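Local coordinates for RabGDI protein (Plasmodium falciparum 3D7, PDB 3P1W), which probably acts as a Rab GDP-dissociation inhibitor, binding prenylated Rab GTPases and slowing their release of GDP in vesicle transport, at residues I92-I105 against Y433-L447. Sequence-based numbering, arbitrary orientation.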
loop_
_atom_site.group_PDB
_atom_site.type_symbol
_atom_site.label_atom_id
_atom_site.label_comp_id
_atom_site.label_asym_id
_atom_site.label_seq_id
_atom_site.Cartn_x
_atom_site.Cartn_y
_atom_site.Cartn_z
ATOM N N ILE A 92 4.351 7.941 1.882
ATOM C CA ILE A 92 4.108 6.544 1.580
ATOM C C ILE A 92 2.862 6.452 0.686
ATOM O O ILE A 92 1.766 6.123 1.165
ATOM C CB ILE A 92 3.984 5.685 2.856
ATOM C CG1 ILE A 92 5.210 5.850 3.760
ATOM C CG2 ILE A 92 3.785 4.186 2.514
ATOM C CD1 ILE A 92 5.200 5.027 5.055
ATOM N N PRO A 93 3.030 6.761 -0.616
ATOM C CA PRO A 93 1.901 6.737 -1.537
ATOM C C PRO A 93 1.614 5.301 -1.917
ATOM O O PRO A 93 2.443 4.620 -2.576
ATOM C CB PRO A 93 2.384 7.542 -2.740
ATOM C CG PRO A 93 3.898 7.414 -2.741
ATOM C CD PRO A 93 4.276 7.237 -1.259
ATOM N N LYS A 94 0.503 4.800 -1.436
ATOM C CA LYS A 94 0.056 3.477 -1.835
ATOM C C LYS A 94 -1.263 3.608 -2.587
ATOM O O LYS A 94 -2.232 4.184 -2.074
ATOM C CB LYS A 94 -0.104 2.587 -0.619
ATOM C CG LYS A 94 1.237 2.072 -0.054
ATOM C CD LYS A 94 1.109 1.453 1.295
ATOM C CE LYS A 94 2.459 0.913 1.820
ATOM N NZ LYS A 94 2.881 -0.450 1.324
ATOM N N PHE A 95 -1.321 3.026 -3.763
ATOM C CA PHE A 95 -2.587 2.971 -4.481
ATOM C C PHE A 95 -3.538 1.882 -3.946
ATOM O O PHE A 95 -3.140 0.937 -3.278
ATOM C CB PHE A 95 -2.340 2.757 -5.972
ATOM C CG PHE A 95 -1.519 3.808 -6.637
ATOM C CD1 PHE A 95 -1.585 5.137 -6.275
ATOM C CD2 PHE A 95 -0.717 3.468 -7.716
ATOM C CE1 PHE A 95 -0.852 6.096 -6.956
ATOM C CE2 PHE A 95 0.018 4.433 -8.378
ATOM C CZ PHE A 95 -0.061 5.745 -8.001
ATOM N N ILE A 96 -4.826 2.036 -4.238
ATOM C CA ILE A 96 -5.871 1.221 -3.611
ATOM C C ILE A 96 -6.635 0.426 -4.669
ATOM O O ILE A 96 -7.143 0.994 -5.642
ATOM C CB ILE A 96 -6.792 2.176 -2.838
ATOM C CG1 ILE A 96 -6.004 2.827 -1.694
ATOM C CG2 ILE A 96 -8.065 1.474 -2.318
ATOM C CD1 ILE A 96 -6.596 4.147 -1.238
ATOM N N LEU A 97 -6.689 -0.891 -4.497
ATOM C CA LEU A 97 -7.386 -1.763 -5.430
ATOM C C LEU A 97 -8.904 -1.544 -5.308
ATOM O O LEU A 97 -9.470 -1.636 -4.206
ATOM C CB LEU A 97 -7.017 -3.229 -5.155
ATOM C CG LEU A 97 -7.500 -4.288 -6.161
ATOM C CD1 LEU A 97 -6.827 -4.159 -7.546
ATOM C CD2 LEU A 97 -7.290 -5.707 -5.612
ATOM N N VAL A 98 -9.542 -1.216 -6.430
ATOM C CA VAL A 98 -10.995 -0.923 -6.458
ATOM C C VAL A 98 -11.809 -2.007 -5.752
ATOM O O VAL A 98 -12.713 -1.697 -4.987
ATOM C CB VAL A 98 -11.495 -0.717 -7.888
ATOM C CG1 VAL A 98 -13.066 -0.651 -7.935
ATOM C CG2 VAL A 98 -10.899 0.539 -8.446
ATOM N N GLY A 99 -11.453 -3.270 -5.959
ATOM C CA GLY A 99 -12.194 -4.390 -5.358
ATOM C C GLY A 99 -11.664 -4.900 -4.021
ATOM O O GLY A 99 -12.153 -5.906 -3.495
ATOM N N GLY A 100 -10.664 -4.221 -3.466
ATOM C CA GLY A 100 -10.079 -4.654 -2.214
ATOM C C GLY A 100 -10.895 -4.220 -1.006
ATOM O O GLY A 100 -11.921 -3.543 -1.129
ATOM N N ASN A 101 -10.371 -4.565 0.167
ATOM C CA ASN A 101 -11.036 -4.334 1.440
ATOM C C ASN A 101 -10.986 -2.918 1.988
ATOM O O ASN A 101 -11.910 -2.532 2.718
ATOM C CB ASN A 101 -10.508 -5.336 2.467
ATOM C CG ASN A 101 -10.890 -6.763 2.122
ATOM O OD1 ASN A 101 -11.934 -6.996 1.534
ATOM N ND2 ASN A 101 -10.047 -7.718 2.480
ATOM N N LEU A 102 -9.942 -2.137 1.670
ATOM C CA LEU A 102 -9.913 -0.765 2.166
ATOM C C LEU A 102 -11.123 -0.014 1.628
ATOM O O LEU A 102 -11.756 0.746 2.356
ATOM C CB LEU A 102 -8.638 -0.008 1.801
ATOM C CG LEU A 102 -8.697 1.460 2.271
ATOM C CD1 LEU A 102 -8.894 1.564 3.776
ATOM C CD2 LEU A 102 -7.442 2.246 1.832
ATOM N N VAL A 103 -11.422 -0.227 0.350
ATOM C CA VAL A 103 -12.600 0.398 -0.252
ATOM C C VAL A 103 -13.864 0.004 0.506
ATOM O O VAL A 103 -14.703 0.860 0.776
ATOM C CB VAL A 103 -12.710 0.106 -1.750
ATOM C CG1 VAL A 103 -14.102 0.489 -2.286
ATOM C CG2 VAL A 103 -11.622 0.868 -2.502
ATOM N N LYS A 104 -13.980 -1.271 0.878
ATOM C CA LYS A 104 -15.152 -1.748 1.620
ATOM C C LYS A 104 -15.226 -1.086 2.992
ATOM O O LYS A 104 -16.297 -0.686 3.435
ATOM C CB LYS A 104 -15.141 -3.279 1.759
ATOM C CG LYS A 104 -15.258 -4.007 0.437
ATOM C CD LYS A 104 -15.105 -5.521 0.577
ATOM C CE LYS A 104 -15.222 -6.186 -0.784
ATOM N NZ LYS A 104 -15.284 -7.669 -0.736
ATOM N N ILE A 105 -14.076 -0.964 3.651
ATOM C CA ILE A 105 -13.979 -0.297 4.943
ATOM C C ILE A 105 -14.379 1.164 4.856
ATOM O O ILE A 105 -15.116 1.658 5.722
ATOM C CB ILE A 105 -12.565 -0.401 5.534
ATOM C CG1 ILE A 105 -12.304 -1.820 6.016
ATOM C CG2 ILE A 105 -12.383 0.554 6.690
ATOM C CD1 ILE A 105 -10.813 -2.091 6.322
ATOM N N TYR A 433 4.798 0.234 7.599
ATOM C CA TYR A 433 4.379 0.165 6.187
ATOM C C TYR A 433 5.514 -0.446 5.362
ATOM O O TYR A 433 6.663 -0.038 5.488
ATOM C CB TYR A 433 3.965 1.535 5.629
ATOM C CG TYR A 433 2.782 2.087 6.359
ATOM C CD1 TYR A 433 1.489 1.753 5.996
ATOM C CD2 TYR A 433 2.972 2.849 7.505
ATOM C CE1 TYR A 433 0.417 2.199 6.733
ATOM C CE2 TYR A 433 1.904 3.298 8.250
ATOM C CZ TYR A 433 0.635 2.971 7.854
ATOM O OH TYR A 433 -0.419 3.393 8.619
ATOM N N ASP A 434 5.155 -1.438 4.549
ATOM C CA ASP A 434 6.146 -2.131 3.685
ATOM C C ASP A 434 6.322 -1.440 2.336
ATOM O O ASP A 434 5.682 -0.425 2.020
ATOM C CB ASP A 434 5.781 -3.623 3.564
ATOM C CG ASP A 434 4.551 -3.869 2.719
ATOM O OD1 ASP A 434 4.183 -3.008 1.885
ATOM O OD2 ASP A 434 3.939 -4.950 2.857
ATOM N N ALA A 435 7.250 -1.974 1.534
ATOM C CA ALA A 435 7.624 -1.367 0.279
ATOM C C ALA A 435 6.543 -1.425 -0.808
ATOM O O ALA A 435 6.697 -0.758 -1.827
ATOM C CB ALA A 435 8.935 -2.039 -0.264
ATOM N N THR A 436 5.478 -2.209 -0.633
ATOM C CA THR A 436 4.516 -2.386 -1.749
ATOM C C THR A 436 3.890 -1.028 -2.154
ATOM O O THR A 436 3.718 -0.160 -1.321
ATOM C CB THR A 436 3.427 -3.408 -1.429
ATOM O OG1 THR A 436 2.665 -2.999 -0.277
ATOM C CG2 THR A 436 4.045 -4.804 -1.124
ATOM N N SER A 437 3.493 -0.911 -3.410
ATOM C CA SER A 437 2.992 0.342 -3.991
ATOM C C SER A 437 1.460 0.406 -3.895
ATOM O O SER A 437 0.827 1.361 -4.375
ATOM C CB SER A 437 3.463 0.403 -5.441
ATOM O OG SER A 437 3.194 -0.830 -6.091
ATOM N N HIS A 438 0.873 -0.641 -3.328
ATOM C CA HIS A 438 -0.561 -0.724 -3.150
ATOM C C HIS A 438 -0.864 -1.050 -1.699
ATOM O O HIS A 438 0.053 -1.350 -0.887
ATOM C CB HIS A 438 -1.201 -1.751 -4.108
ATOM C CG HIS A 438 -0.481 -3.062 -4.194
ATOM N ND1 HIS A 438 -0.718 -4.103 -3.321
ATOM C CD2 HIS A 438 0.442 -3.517 -5.078
ATOM C CE1 HIS A 438 0.041 -5.132 -3.653
ATOM N NE2 HIS A 438 0.759 -4.803 -4.718
ATOM N N PHE A 439 -2.149 -1.036 -1.354
ATOM C CA PHE A 439 -2.532 -0.925 0.061
ATOM C C PHE A 439 -2.814 -2.265 0.763
ATOM O O PHE A 439 -3.015 -2.304 1.986
ATOM C CB PHE A 439 -3.762 -0.016 0.169
ATOM C CG PHE A 439 -3.785 0.857 1.388
ATOM C CD1 PHE A 439 -3.440 2.197 1.285
ATOM C CD2 PHE A 439 -4.243 0.368 2.619
ATOM C CE1 PHE A 439 -3.479 3.020 2.402
ATOM C CE2 PHE A 439 -4.274 1.159 3.735
ATOM C CZ PHE A 439 -3.886 2.488 3.645
ATOM N N GLU A 440 -2.831 -3.362 0.023
ATOM C CA GLU A 440 -3.363 -4.629 0.561
ATOM C C GLU A 440 -2.713 -5.058 1.874
ATOM O O GLU A 440 -3.403 -5.433 2.832
ATOM C CB GLU A 440 -3.226 -5.792 -0.436
ATOM C CG GLU A 440 -3.850 -7.067 0.114
ATOM C CD GLU A 440 -3.440 -8.324 -0.589
ATOM O OE1 GLU A 440 -2.762 -8.257 -1.646
ATOM O OE2 GLU A 440 -3.817 -9.403 -0.062
ATOM N N THR A 441 -1.390 -5.043 1.909
ATOM C CA THR A 441 -0.699 -5.549 3.086
ATOM C C THR A 441 -0.955 -4.669 4.326
ATOM O O THR A 441 -0.964 -5.177 5.451
ATOM C CB THR A 441 0.797 -5.756 2.831
ATOM O OG1 THR A 441 1.415 -4.521 2.498
ATOM C CG2 THR A 441 1.006 -6.781 1.687
ATOM N N ALA A 442 -1.171 -3.368 4.127
ATOM C CA ALA A 442 -1.561 -2.491 5.221
ATOM C C ALA A 442 -2.943 -2.857 5.706
ATOM O O ALA A 442 -3.178 -2.924 6.914
ATOM C CB ALA A 442 -1.517 -1.032 4.819
ATOM N N THR A 443 -3.874 -3.034 4.781
ATOM C CA THR A 443 -5.254 -3.404 5.150
ATOM C C THR A 443 -5.261 -4.760 5.884
ATOM O O THR A 443 -5.982 -4.928 6.894
ATOM C CB THR A 443 -6.179 -3.457 3.931
ATOM O OG1 THR A 443 -6.038 -2.253 3.174
ATOM C CG2 THR A 443 -7.664 -3.623 4.371
ATOM N N ASN A 444 -4.477 -5.718 5.398
ATOM C CA ASN A 444 -4.362 -7.023 6.054
ATOM C C ASN A 444 -3.939 -6.909 7.520
ATOM O O ASN A 444 -4.515 -7.576 8.393
ATOM C CB ASN A 444 -3.397 -7.950 5.341
ATOM C CG ASN A 444 -3.933 -8.437 3.968
ATOM O OD1 ASN A 444 -5.117 -8.341 3.679
ATOM N ND2 ASN A 444 -3.036 -8.940 3.136
ATOM N N ASP A 445 -2.950 -6.056 7.783
ATOM C CA ASP A 445 -2.478 -5.850 9.150
ATOM C C ASP A 445 -3.566 -5.254 10.023
ATOM O O ASP A 445 -3.806 -5.750 11.115
ATOM C CB ASP A 445 -1.248 -4.941 9.168
ATOM C CG ASP A 445 -0.697 -4.716 10.582
ATOM O OD1 ASP A 445 -0.480 -5.708 11.314
ATOM O OD2 ASP A 445 -0.488 -3.530 10.933
ATOM N N LEU A 446 -4.229 -4.195 9.562
ATOM C CA LEU A 446 -5.284 -3.583 10.380
ATOM C C LEU A 446 -6.458 -4.532 10.569
ATOM O O LEU A 446 -7.038 -4.573 11.652
ATOM C CB LEU A 446 -5.702 -2.191 9.864
ATOM C CG LEU A 446 -6.544 -2.035 8.595
ATOM C CD1 LEU A 446 -8.029 -2.184 8.979
ATOM C CD2 LEU A 446 -6.297 -0.656 7.961
ATOM N N LEU A 447 -6.767 -5.344 9.556
ATOM C CA LEU A 447 -7.806 -6.373 9.723
ATOM C C LEU A 447 -7.443 -7.437 10.764
ATOM O O LEU A 447 -8.307 -7.886 11.513
ATOM C CB LEU A 447 -8.148 -7.034 8.395
ATOM C CG LEU A 447 -8.956 -6.118 7.473
ATOM C CD1 LEU A 447 -9.135 -6.796 6.125
ATOM C CD2 LEU A 447 -10.322 -5.751 8.089
HETATM O O HOH W 1 2.197 -1.749 4.320
HETATM O O HOH W 2 0.509 -2.106 1.743
HETATM O O HOH W 3 -5.170 -2.173 -2.274
HETATM O O HOH W 4 -7.241 -6.867 2.801
#
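Ile92 sets its CD1 methyl 3.7 Å from CB of Tyr433, the two side chains crossing at about a right angle. Lys94 then drives into the loop leading into helix 440-454. Its chain runs extended as far as CE and bends at the last torsion (chi4 -82°), which swings NZ in among carbonyls. Lys94 NZ donates to Thr436 O at 2.8 Å and to Asp434 O at 2.9 Å, the latter approached from above the carbonyl plane. A weak bond to Asp434 OD1 makes the salt bridge, and water 2 links NZ to His438 O and Thr441 OG1. OD1 also closes an Asx turn onto Thr436 N and accepts from Thr436 OG1 on its syn lone pair, while OD2 takes Thr441 OG1 from the helix, pinning both carboxylate oxygens. Next door, Phe95 and His438 form a single beta bridge, with Phe95 N donating to Ser437 O (2.8 Å). Leu102 puts CD2 3.7 Å above the centre of the Phe439 ring, a CH-pi contact 6° off the normal. One turn on, Ile105 CD1 meets Thr443 CG2 tip to tip and passes Leu446 CD1 at 3.8 Å. The contact ties strand 96-97 and helix 101-108 to loop 433-439 and the last helix in the buried core. Although Arg328 shares the Asp434 carbonyl, the Asp434 carboxylate and two carbonyls probably favour the charged form of Lys94.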